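Local coordinates for protein SmhB (Serratia marcescens, PDB 6ZZ5) that serves as the B component of the tripartite alpha-pore-forming toxin Smh, here in its soluble form, and probably takes part in forming the membrane pore, at residues A[25-29]-A[262-267]; A[32-37]-A[50-54]; A[131-135]-A[267-272]; A[145-149]-A[253-258]; A[198-202]-A[240-244]. All blocks are in the same frame, centred on the assembly; numbering follows the deposited sequence.

Contact 1: A[25-29]-A[262-267]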
# COMPACT_ATOMS: atom_id res chain seq x y z
N TYR A 25 -6.37 1.29 -3.58
CA TYR A 25 -7.41 1.68 -2.62
C TYR A 25 -7.75 3.15 -2.78
O TYR A 25 -8.96 3.51 -2.80
CB TYR A 25 -7.02 1.30 -1.19
CG TYR A 25 -8.22 1.09 -0.29
CD1 TYR A 25 -8.97 2.16 0.14
CD2 TYR A 25 -8.57 -0.19 0.13
CE1 TYR A 25 -10.11 1.97 0.91
CE2 TYR A 25 -9.71 -0.40 0.91
CZ TYR A 25 -10.46 0.69 1.31
OH TYR A 25 -11.54 0.41 2.07
N CYS A 26 -6.72 4.01 -2.81
CA CYS A 26 -6.88 5.48 -2.97
C CYS A 26 -7.63 5.79 -4.28
O CYS A 26 -8.46 6.71 -4.28
CB CYS A 26 -5.53 6.21 -2.93
SG CYS A 26 -4.85 6.24 -1.26
N ASN A 27 -7.29 5.11 -5.37
CA ASN A 27 -7.99 5.32 -6.67
C ASN A 27 -9.49 5.00 -6.51
O ASN A 27 -10.36 5.71 -7.12
CB ASN A 27 -7.35 4.49 -7.80
CG ASN A 27 -5.98 4.98 -8.19
OD1 ASN A 27 -5.74 6.15 -8.09
ND2 ASN A 27 -5.16 4.10 -8.72
N SER A 28 -9.81 4.01 -5.70
CA SER A 28 -11.22 3.58 -5.49
C SER A 28 -11.97 4.67 -4.73
O SER A 28 -13.16 4.94 -5.06
CB SER A 28 -11.37 2.25 -4.82
OG SER A 28 -11.18 2.30 -3.40
N VAL A 29 -11.27 5.35 -3.82
CA VAL A 29 -11.87 6.45 -3.03
C VAL A 29 -12.14 7.59 -3.98
O VAL A 29 -13.19 8.19 -3.87
CB VAL A 29 -10.96 6.87 -1.85
CG1 VAL A 29 -11.46 8.12 -1.13
CG2 VAL A 29 -10.77 5.73 -0.90
N SER A 262 -17.29 2.04 5.78
CA SER A 262 -16.37 0.87 5.71
C SER A 262 -15.23 1.25 4.77
O SER A 262 -14.13 0.90 5.11
CB SER A 262 -17.05 -0.39 5.24
OG SER A 262 -18.10 -0.74 6.12
N GLY A 263 -15.52 2.00 3.70
CA GLY A 263 -14.49 2.46 2.75
C GLY A 263 -13.53 3.44 3.42
O GLY A 263 -12.34 3.39 3.13
N TYR A 264 -14.05 4.33 4.26
CA TYR A 264 -13.26 5.36 4.94
C TYR A 264 -12.37 4.66 5.97
O TYR A 264 -11.14 4.94 6.05
CB TYR A 264 -14.19 6.43 5.51
CG TYR A 264 -13.67 7.83 5.64
CD1 TYR A 264 -12.32 8.12 5.65
CD2 TYR A 264 -14.54 8.89 5.72
CE1 TYR A 264 -11.85 9.41 5.74
CE2 TYR A 264 -14.08 10.21 5.75
CZ TYR A 264 -12.74 10.47 5.77
OH TYR A 264 -12.26 11.74 5.81
N ARG A 265 -12.95 3.74 6.75
CA ARG A 265 -12.17 2.95 7.75
C ARG A 265 -11.13 2.11 7.02
O ARG A 265 -10.03 2.04 7.52
CB ARG A 265 -13.10 2.17 8.68
CG ARG A 265 -13.69 3.15 9.71
CD ARG A 265 -14.58 2.57 10.84
NE ARG A 265 -15.77 2.04 10.20
CZ ARG A 265 -16.00 0.76 9.90
NH1 ARG A 265 -15.08 -0.14 10.20
NH2 ARG A 265 -17.14 0.42 9.30
N GLY A 266 -11.49 1.50 5.89
CA GLY A 266 -10.59 0.64 5.09
C GLY A 266 -9.41 1.45 4.55
O GLY A 266 -8.25 0.92 4.51
N LEU A 267 -9.65 2.73 4.21
CA LEU A 267 -8.56 3.62 3.75
C LEU A 267 -7.60 3.86 4.93
O LEU A 267 -6.36 3.75 4.74
CB LEU A 267 -9.12 4.93 3.21
CG LEU A 267 -8.09 5.95 2.76
CD1 LEU A 267 -7.16 5.40 1.69
CD2 LEU A 267 -8.78 7.22 2.32
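Helices 4-30 and 252-300 run roughly antiparallel here, with the axes of 25-29 and 262-267 at 148° and 10.5 Å apart at closest approach. Tyr25 sits opposite Leu267 and Val29 opposite Gly263. Tyr25 bridges most of the gap. Its CG lies anti to the backbone N (chi1 -154°), which sends the ring across to the backbone of the partner helix. There the phenol lies against Gly266: Tyr25 OH is 3.2 Å from Gly266 CA, a close approach made where the partner helix carries no side chain. Gly266 O sits over one face of the ring, offset toward the rim. Gly263 O lies at the ring edge, near its plane, and 3.3 Å from Tyr25 OH. The two helices belong to the long alpha-helical bundle of an HBL-family toxin component, and the contact lies inside it. Helix 44-92 adds Tyr64 and Leu65 against Cys26, and Ile216 of the sheet touches Tyr25. Leu267 supplies the apolar half of the contact. Its CB lies 3.9 Å from Tyr25 CE1. Its two methyls part company: CD1 reaches Cys26 SG at 3.8 Å, while CD2 reaches Val29 CG2 at 4.1 Å. The Val29 and Leu267 side chains meet at about a right angle. Within 25-29, Ser28 OG donates to Tyr25 O at 2.6 Å. That carbonyl also accepts the helical bond from Val29 N, and Ser28 OG in turn is bonded to Gly214 N.

Contact 2: A[32-37]-A[50-54]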
# COMPACT_ATOMS: atom_id res chain seq x y z
N GLN A 32 -15.35 7.27 -6.17
CA GLN A 32 -16.66 7.20 -5.49
C GLN A 32 -17.49 8.42 -5.86
O GLN A 32 -17.03 9.57 -5.69
CB GLN A 32 -16.51 7.12 -3.96
CG GLN A 32 -17.84 7.13 -3.22
CD GLN A 32 -18.72 5.98 -3.62
OE1 GLN A 32 -18.26 4.85 -3.64
NE2 GLN A 32 -19.97 6.30 -3.98
N ILE A 33 -18.66 8.18 -6.43
CA ILE A 33 -19.62 9.27 -6.74
C ILE A 33 -20.26 9.73 -5.45
O ILE A 33 -20.56 8.92 -4.55
CB ILE A 33 -20.67 8.81 -7.78
CG1 ILE A 33 -21.50 9.99 -8.29
CG2 ILE A 33 -21.58 7.77 -7.22
CD1 ILE A 33 -22.30 9.70 -9.55
N PRO A 34 -20.46 11.06 -5.31
CA PRO A 34 -21.18 11.62 -4.16
C PRO A 34 -22.59 11.03 -4.13
O PRO A 34 -23.16 10.69 -5.18
CB PRO A 34 -21.20 13.14 -4.39
CG PRO A 34 -20.05 13.36 -5.32
CD PRO A 34 -19.94 12.12 -6.18
N VAL A 35 -23.08 10.87 -2.91
CA VAL A 35 -24.38 10.26 -2.62
C VAL A 35 -25.45 11.31 -2.97
O VAL A 35 -25.26 12.56 -2.87
CB VAL A 35 -24.48 9.74 -1.17
CG1 VAL A 35 -23.35 8.83 -0.80
CG2 VAL A 35 -24.63 10.85 -0.14
N ASP A 36 -26.61 10.79 -3.30
CA ASP A 36 -27.77 11.57 -3.75
C ASP A 36 -28.97 11.03 -2.96
O ASP A 36 -29.41 9.92 -3.25
CB ASP A 36 -27.92 11.37 -5.25
CG ASP A 36 -29.08 12.16 -5.82
OD1 ASP A 36 -29.79 12.83 -5.00
OD2 ASP A 36 -29.28 12.05 -7.05
N PHE A 37 -29.45 11.76 -1.98
CA PHE A 37 -30.65 11.38 -1.22
C PHE A 37 -31.78 12.31 -1.66
O PHE A 37 -32.62 12.60 -0.82
CB PHE A 37 -30.40 11.52 0.28
CG PHE A 37 -29.39 10.56 0.84
CD1 PHE A 37 -28.92 9.49 0.10
CD2 PHE A 37 -28.90 10.77 2.12
CE1 PHE A 37 -27.94 8.65 0.62
CE2 PHE A 37 -27.95 9.92 2.66
CZ PHE A 37 -27.49 8.85 1.91
N ILE A 50 -22.26 13.40 4.56
CA ILE A 50 -21.58 12.26 3.90
C ILE A 50 -20.68 12.79 2.78
O ILE A 50 -19.56 12.27 2.60
CB ILE A 50 -22.61 11.26 3.38
CG1 ILE A 50 -23.33 10.57 4.55
CG2 ILE A 50 -21.97 10.27 2.42
CD1 ILE A 50 -24.57 9.91 4.11
N ASN A 51 -21.20 13.71 1.96
CA ASN A 51 -20.43 14.21 0.79
C ASN A 51 -19.27 15.07 1.30
O ASN A 51 -18.19 15.04 0.69
CB ASN A 51 -21.38 14.88 -0.19
CG ASN A 51 -22.20 13.84 -0.93
OD1 ASN A 51 -21.76 12.68 -0.99
ND2 ASN A 51 -23.29 14.25 -1.57
N THR A 52 -19.43 15.78 2.40
CA THR A 52 -18.32 16.53 3.04
C THR A 52 -17.27 15.50 3.43
O THR A 52 -16.07 15.72 3.11
CB THR A 52 -18.78 17.36 4.25
OG1 THR A 52 -19.64 18.31 3.68
CG2 THR A 52 -17.67 18.05 5.02
N GLY A 53 -17.69 14.43 4.11
CA GLY A 53 -16.78 13.31 4.42
C GLY A 53 -16.07 12.75 3.21
O GLY A 53 -14.83 12.49 3.26
N LEU A 54 -16.81 12.46 2.15
CA LEU A 54 -16.23 11.90 0.92
C LEU A 54 -15.21 12.88 0.33
O LEU A 54 -14.17 12.40 -0.10
CB LEU A 54 -17.32 11.55 -0.10
CG LEU A 54 -16.83 11.11 -1.47
CD1 LEU A 54 -15.97 9.82 -1.37
CD2 LEU A 54 -18.02 10.90 -2.41
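Asn51 holds its CG beside its own backbone N and anti to its carbonyl carbon (chi1 -74°), and this carries the amide out to the backbone of Val35. Leu54 takes the other course, with CG anti to the backbone N (chi1 173°), and leans toward Gln32 and Pro34. The motif is an extended connection between two bundle helices, 4-30 and 44-92, folded back onto the early turns of the second. The Asn51 amide fastens it by two bonds to one residue. Val35 N donates to Asn51 OD1 at 3.0 Å, in the carbonyl plane and on a lone pair. Asn51 ND2 donates to Val35 O at 2.9 Å, with an N-H...O angle of 162°. Both polar ends of the amide are thus used, and its rotation is fixed. Pro34 packs beside it, with CB 3.5 Å from Asn51 OD1. On the buried side, Val35 CG2 meets Ile50 CG2 at 3.7 Å, and the same Val35 methyl lies over one face of the Phe37 ring, toward its rim. Val256 and Ile260 of helix 252-300 also touch Val35. At the other end, the Gln32 chain bends at chi2, and both its CB and CG lie against Leu54 CD1. Its amide serves the chain around it: NE2 bonds to Ile33 O and Pro210 O, and OE1 accepts from Val212 N and Met213 N. Glu47 takes the N-H of Phe37. The Phe37 and Ile50 side chains meet at about a right angle, with Phe37 CE2 3.7 Å from Ile50 CD1.

Contact 3: A[131-135]-A[267-272]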
# COMPACT_ATOMS: atom_id res chain seq x y z
N ASN A 131 -2.18 8.79 8.44
CA ASN A 131 -2.84 7.74 9.25
C ASN A 131 -3.59 8.41 10.38
O ASN A 131 -4.75 8.04 10.62
CB ASN A 131 -1.85 6.68 9.71
CG ASN A 131 -2.51 5.51 10.37
OD1 ASN A 131 -3.52 5.01 9.89
ND2 ASN A 131 -1.88 5.03 11.43
N ASP A 132 -2.96 9.33 11.09
CA ASP A 132 -3.58 10.00 12.27
C ASP A 132 -4.84 10.74 11.81
O ASP A 132 -5.91 10.58 12.45
CB ASP A 132 -2.60 10.92 13.00
CG ASP A 132 -1.48 10.13 13.67
OD1 ASP A 132 -1.66 8.93 13.84
OD2 ASP A 132 -0.41 10.75 13.98
N LYS A 133 -4.76 11.52 10.73
CA LYS A 133 -5.92 12.30 10.25
C LYS A 133 -7.04 11.32 9.83
O LYS A 133 -8.21 11.61 10.11
CB LYS A 133 -5.55 13.16 9.06
CG LYS A 133 -4.57 14.26 9.40
CD LYS A 133 -4.20 15.07 8.17
CE LYS A 133 -2.96 15.91 8.40
NZ LYS A 133 -3.11 17.23 7.74
N LEU A 134 -6.67 10.18 9.21
CA LEU A 134 -7.62 9.17 8.72
C LEU A 134 -8.29 8.50 9.94
O LEU A 134 -9.50 8.18 9.86
CB LEU A 134 -6.93 8.16 7.81
CG LEU A 134 -6.71 8.61 6.36
CD1 LEU A 134 -5.74 7.67 5.66
CD2 LEU A 134 -8.05 8.72 5.61
N ILE A 135 -7.57 8.31 11.03
CA ILE A 135 -8.13 7.70 12.28
C ILE A 135 -9.24 8.66 12.76
O ILE A 135 -10.40 8.21 12.95
CB ILE A 135 -7.07 7.43 13.35
CG1 ILE A 135 -6.16 6.29 12.90
CG2 ILE A 135 -7.72 7.12 14.70
CD1 ILE A 135 -4.89 6.16 13.67
N LEU A 267 -9.65 2.73 4.21
CA LEU A 267 -8.56 3.62 3.75
C LEU A 267 -7.60 3.86 4.93
O LEU A 267 -6.36 3.75 4.74
CB LEU A 267 -9.12 4.93 3.21
CG LEU A 267 -8.09 5.95 2.76
CD1 LEU A 267 -7.16 5.40 1.69
CD2 LEU A 267 -8.78 7.22 2.32
N GLN A 268 -8.13 4.05 6.13
CA GLN A 268 -7.30 4.16 7.35
C GLN A 268 -6.51 2.86 7.58
O GLN A 268 -5.28 2.94 7.84
CB GLN A 268 -8.10 4.56 8.58
CG GLN A 268 -7.16 4.83 9.75
CD GLN A 268 -6.93 3.59 10.58
OE1 GLN A 268 -7.89 2.90 10.87
NE2 GLN A 268 -5.69 3.37 11.00
N THR A 269 -7.13 1.71 7.41
CA THR A 269 -6.47 0.38 7.56
C THR A 269 -5.26 0.31 6.61
O THR A 269 -4.15 -0.08 7.06
CB THR A 269 -7.43 -0.80 7.35
OG1 THR A 269 -8.40 -0.62 8.37
CG2 THR A 269 -6.75 -2.14 7.49
N GLN A 270 -5.45 0.71 5.36
CA GLN A 270 -4.36 0.71 4.37
C GLN A 270 -3.25 1.66 4.83
O GLN A 270 -2.05 1.33 4.70
CB GLN A 270 -4.90 1.10 3.01
CG GLN A 270 -5.95 0.15 2.49
CD GLN A 270 -5.24 -1.13 2.17
OE1 GLN A 270 -4.23 -1.15 1.47
NE2 GLN A 270 -5.64 -2.17 2.83
N ALA A 271 -3.60 2.82 5.37
CA ALA A 271 -2.60 3.82 5.80
C ALA A 271 -1.80 3.26 6.98
O ALA A 271 -0.59 3.50 7.01
CB ALA A 271 -3.25 5.15 6.15
N GLN A 272 -2.44 2.52 7.87
CA GLN A 272 -1.76 1.89 9.03
C GLN A 272 -0.70 0.91 8.49
O GLN A 272 0.43 0.91 8.98
CB GLN A 272 -2.76 1.28 9.99
CG GLN A 272 -2.11 0.73 11.28
CD GLN A 272 -1.73 1.86 12.22
OE1 GLN A 272 -2.59 2.60 12.69
NE2 GLN A 272 -0.45 2.06 12.42
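Asn131 and Gln268 join by their amides across the gap between two helices. A chi1 of -172° swings the Asn131 amide away from its own backbone N and in between Gln268 and Gln272, one helical turn apart. Gln268 bends sharply at chi2 (-91°), away from a usual staggered value. The bend turns its NE2 onto Asn131 OD1 at 2.9 Å. The bond is nearly straight, and the donor is tilted modestly from the carbonyl plane. The two amide planes are not far from parallel. Gln272 also bends at chi2, and this brings its OE1 to Asn131 ND2 at 2.8 Å. That N-H...O line is straight too, but here the nitrogen stands above the Gln272 carbonyl plane and not on a lone pair, with the amides almost perpendicular. One asparagine thus accepts from one glutamine and donates to the next. The setting is the bundle of long helices of an HBL-type toxin component, where helices 99-151 and 252-300 run antiparallel at 154°. Their local axes come within 9.0 Å, and the small Ala271 lies opposite Asn131. Leu134 makes the apolar side. Its branches divide, CD1 to Ala271 CB at 3.6 Å and CD2 to Leu267 CD2 at 3.7 Å, while its CB rests near Gln268 CG. His60 of helix 44-92 and Tyr264 also touch this leucine. Toward the partly exposed side, Ile135 crosses the bent Gln268 chain at a slant, with CG1 3.5 Å from Gln268 NE2.

Contact 4: A[145-149]-A[253-258]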
# COMPACT_ATOMS: atom_id res chain seq x y z
N VAL A 145 -23.52 8.03 10.12
CA VAL A 145 -24.25 6.79 9.77
C VAL A 145 -25.25 6.48 10.88
O VAL A 145 -26.41 6.15 10.54
CB VAL A 145 -23.28 5.61 9.54
CG1 VAL A 145 -24.06 4.38 9.12
CG2 VAL A 145 -22.21 5.94 8.51
N VAL A 146 -24.82 6.55 12.14
CA VAL A 146 -25.70 6.27 13.30
C VAL A 146 -26.85 7.29 13.25
O VAL A 146 -27.99 6.86 13.37
CB VAL A 146 -24.95 6.29 14.64
CG1 VAL A 146 -25.90 6.07 15.79
CG2 VAL A 146 -23.83 5.25 14.66
N ASN A 147 -26.54 8.58 13.04
CA ASN A 147 -27.56 9.66 13.05
C ASN A 147 -28.58 9.38 11.94
O ASN A 147 -29.76 9.51 12.20
CB ASN A 147 -26.92 11.04 12.92
CG ASN A 147 -26.19 11.45 14.18
OD1 ASN A 147 -26.61 11.08 15.27
ND2 ASN A 147 -25.13 12.24 14.04
N LEU A 148 -28.12 9.05 10.75
CA LEU A 148 -28.98 8.75 9.58
C LEU A 148 -29.84 7.53 9.91
O LEU A 148 -31.05 7.63 9.65
CB LEU A 148 -28.17 8.52 8.32
CG LEU A 148 -28.97 8.04 7.12
CD1 LEU A 148 -29.97 9.10 6.67
CD2 LEU A 148 -28.02 7.72 5.98
N ASN A 149 -29.27 6.49 10.51
CA ASN A 149 -30.08 5.31 10.93
C ASN A 149 -31.16 5.77 11.91
O ASN A 149 -32.33 5.32 11.75
CB ASN A 149 -29.24 4.16 11.50
CG ASN A 149 -29.91 2.82 11.29
OD1 ASN A 149 -30.56 2.63 10.27
ND2 ASN A 149 -29.84 1.93 12.26
N GLU A 253 -30.49 4.05 2.14
CA GLU A 253 -29.59 5.22 2.27
C GLU A 253 -28.60 4.91 3.41
O GLU A 253 -27.44 5.30 3.32
CB GLU A 253 -30.42 6.48 2.51
CG GLU A 253 -31.16 6.94 1.28
CD GLU A 253 -32.28 6.04 0.81
OE1 GLU A 253 -33.20 5.76 1.64
OE2 GLU A 253 -32.22 5.61 -0.38
N VAL A 254 -29.06 4.23 4.45
CA VAL A 254 -28.18 3.79 5.54
C VAL A 254 -27.11 2.87 4.95
O VAL A 254 -25.98 2.97 5.39
CB VAL A 254 -28.95 3.11 6.67
CG1 VAL A 254 -28.00 2.45 7.65
CG2 VAL A 254 -29.85 4.11 7.38
N LEU A 255 -27.51 1.90 4.13
CA LEU A 255 -26.59 0.91 3.52
C LEU A 255 -25.48 1.67 2.79
O LEU A 255 -24.32 1.32 2.94
CB LEU A 255 -27.36 0.03 2.53
CG LEU A 255 -27.22 -1.49 2.60
CD1 LEU A 255 -26.98 -1.98 4.02
CD2 LEU A 255 -28.49 -2.18 2.06
N VAL A 256 -25.84 2.60 1.93
CA VAL A 256 -24.87 3.45 1.20
C VAL A 256 -23.97 4.16 2.22
O VAL A 256 -22.73 4.12 2.05
CB VAL A 256 -25.61 4.40 0.26
CG1 VAL A 256 -24.68 5.43 -0.32
CG2 VAL A 256 -26.33 3.62 -0.84
N ALA A 257 -24.52 4.80 3.25
CA ALA A 257 -23.72 5.56 4.24
C ALA A 257 -22.74 4.58 4.91
O ALA A 257 -21.56 4.97 5.12
CB ALA A 257 -24.61 6.20 5.25
N SER A 258 -23.21 3.38 5.23
CA SER A 258 -22.44 2.34 5.95
C SER A 258 -21.27 1.90 5.05
O SER A 258 -20.15 1.71 5.56
CB SER A 258 -23.30 1.14 6.27
OG SER A 258 -22.53 0.10 6.88
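Val254, Val145 and Leu148 bury the most surface where helices 99-151 and 252-300 lie side by side. The local axes are nearly antiparallel at 175° and 9.5 Å apart. Val145 stands opposite Ala257, and Asn149 opposite Val254. This is the same antiparallel helix pair of the bundle that meets at 131-135 and 267-272, here close to one end of both helices. Val254 turns CG2 to the backbone-N side and CG1 to the carbonyl side, and Asn149 OD1 comes up to both methyls. The closer is CG2, 3.3 Å from Asn149 OD1. Leu148 slides past Val254 in the opposite direction, with Leu148 CG 4.0 Å from Val254 CG2. Its chi1 of 173° points the side chain away from its own backbone N and across to the partner backbone. Its CD2 reaches Glu253 O at 3.6 Å and Ala257 CB at 3.8 Å. Val145 spreads its methyls over Ala257 and Ser258: CG2 lies 3.6 Å from Ala257 O, and CG1 lies near Ser258 CA. The short Ala257 side chain takes both Val145 CG2 and Leu148 CD2 against its methyl. Leu159 of helix 156-184 touches Val145, Asn149 and Val254, while Ile50 of helix 44-92 touches Ala257. Several polar atoms have partners outside the two segments. Asn149 ND2 donates to Asn156 OD1, Ser258 OG bonds with Asn163, and Ala257 O bonds to Tyr141 OH. No hydrogen bond joins the two segments, so their contact rests on apolar packing, and Asn149 OD1 is buried against the valine methyls without a polar partner in the model.

Contact 5: A[198-202]-A[240-244]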
# COMPACT_ATOMS: atom_id res chain seq x y z
N ALA A 198 -18.21 -1.76 -7.60
CA ALA A 198 -19.11 -1.73 -6.43
C ALA A 198 -18.80 -2.88 -5.46
O ALA A 198 -18.52 -4.00 -5.89
CB ALA A 198 -20.55 -1.73 -6.87
N VAL A 199 -18.94 -2.60 -4.17
CA VAL A 199 -18.66 -3.56 -3.07
C VAL A 199 -19.86 -4.47 -2.82
O VAL A 199 -19.70 -5.42 -2.07
CB VAL A 199 -18.29 -2.81 -1.78
CG1 VAL A 199 -17.02 -1.99 -1.99
CG2 VAL A 199 -19.44 -1.96 -1.23
N ALA A 200 -21.01 -4.20 -3.45
CA ALA A 200 -22.25 -4.98 -3.29
C ALA A 200 -22.90 -5.13 -4.67
O ALA A 200 -22.47 -4.43 -5.61
CB ALA A 200 -23.18 -4.30 -2.32
N GLY A 201 -23.83 -6.08 -4.79
CA GLY A 201 -24.57 -6.34 -6.04
C GLY A 201 -25.31 -5.10 -6.51
O GLY A 201 -25.79 -4.30 -5.70
N LEU A 202 -25.37 -4.90 -7.81
CA LEU A 202 -25.97 -3.69 -8.41
C LEU A 202 -27.43 -3.96 -8.74
O LEU A 202 -27.73 -5.07 -9.15
CB LEU A 202 -25.19 -3.31 -9.66
CG LEU A 202 -23.77 -2.87 -9.35
CD1 LEU A 202 -23.01 -2.71 -10.66
CD2 LEU A 202 -23.78 -1.59 -8.52
N ARG A 240 -18.06 -10.75 0.49
CA ARG A 240 -18.51 -9.39 0.90
C ARG A 240 -19.88 -9.10 0.27
O ARG A 240 -20.80 -8.57 0.94
CB ARG A 240 -17.48 -8.32 0.49
CG ARG A 240 -17.97 -6.91 0.79
CD ARG A 240 -16.89 -5.83 0.63
NE ARG A 240 -16.41 -5.85 -0.75
CZ ARG A 240 -15.31 -5.29 -1.21
NH1 ARG A 240 -14.53 -4.61 -0.41
NH2 ARG A 240 -14.97 -5.43 -2.47
N GLU A 241 -19.99 -9.36 -1.01
CA GLU A 241 -21.25 -9.13 -1.74
C GLU A 241 -22.39 -9.93 -1.10
O GLU A 241 -23.50 -9.35 -0.87
CB GLU A 241 -21.00 -9.41 -3.22
CG GLU A 241 -22.23 -9.26 -4.04
CD GLU A 241 -21.98 -8.88 -5.49
OE1 GLU A 241 -21.06 -8.07 -5.79
OE2 GLU A 241 -22.72 -9.38 -6.29
N LYS A 242 -22.10 -11.15 -0.66
CA LYS A 242 -23.12 -12.03 -0.01
C LYS A 242 -23.51 -11.48 1.37
O LYS A 242 -24.69 -11.53 1.74
CB LYS A 242 -22.64 -13.49 0.01
CG LYS A 242 -23.68 -14.50 0.49
CD LYS A 242 -24.98 -14.51 -0.35
CE LYS A 242 -25.92 -15.67 -0.04
NZ LYS A 242 -26.17 -15.77 1.42
N LEU A 243 -22.55 -10.96 2.16
CA LEU A 243 -22.89 -10.38 3.49
C LEU A 243 -23.78 -9.14 3.35
O LEU A 243 -24.64 -8.91 4.23
CB LEU A 243 -21.56 -10.09 4.21
CG LEU A 243 -20.78 -11.36 4.55
CD1 LEU A 243 -19.34 -11.01 4.84
CD2 LEU A 243 -21.48 -12.07 5.72
N TYR A 244 -23.58 -8.33 2.31
CA TYR A 244 -24.48 -7.18 2.02
C TYR A 244 -25.86 -7.64 1.54
O TYR A 244 -26.86 -7.10 2.02
CB TYR A 244 -23.91 -6.24 0.97
CG TYR A 244 -22.88 -5.33 1.53
CD1 TYR A 244 -23.21 -4.44 2.54
CD2 TYR A 244 -21.58 -5.34 1.05
CE1 TYR A 244 -22.27 -3.56 3.04
CE2 TYR A 244 -20.62 -4.47 1.52
CZ TYR A 244 -20.98 -3.57 2.51
OH TYR A 244 -20.05 -2.74 3.01
O HOH W 1 -18.76 -6.67 -5.27
O HOH W 2 -24.89 -7.55 -2.40
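Glu241 OE1 is gripped by a water and by Ser348 OG. The water donates to Glu241 OE1 at 2.7 Å and also to Ala198 O at 2.8 Å, bridging helix 230-245 to the loop that leaves strand 191-196. A second water accepts from Gly201 N and donates to Glu241 O. The Glu241 chain is extended beyond CG, and its carboxylate lies alongside the Gly201 backbone, with CD 3.4 Å from Gly201 N. Arg245 pairs with the other oxygen, OE2, in a salt bridge. Val199 has the largest buried surface here. Its CG1 sits over the centre of one face of the Arg240 guanidinium, 3.8 Å above the plane. The Arg240 chain bends at chi3 (60°) to lay that flat group on the valine. Val199 CG2 turns to Tyr244 CE2 at 3.9 Å, and Ala200 CB lies near Tyr244 CD2. Gln259 of helix 252-300 touches Val199, Ala200 and Tyr244. The contact joins the loop between strands 191-196 and 216-221 to helix 230-245. No direct hydrogen bond links the two segments; water carries the polar contact, and the arginine meets the valine through its flat face, while NH1 keeps its bond to Gly214 O.

In the fold
Helix 252-300 ties contacts 1, 3 and 4 together. Contacts 1 and 3 share Leu267, with centres about 10 Å apart, so helices 4-30 and 99-151 both pack on that residue. Contact 4 repeats the pairing of contact 3 about 21 Å away, centre to centre. Contact 2 touches contact 4, their centres about 12 Å apart: Phe37 lies on Glu253 and Leu148, and Val35 on Val256. It also touches contact 1, where Tyr264 packs on Gly53. Contact 5 lies about 15 Å from contact 1 by centres, and Tyr244 OH reaches the neighbourhood of Ser262 OG, 4.2 Å away. Along the chain, contacts 4 and 5 are nested inside the loop closed by contact 3.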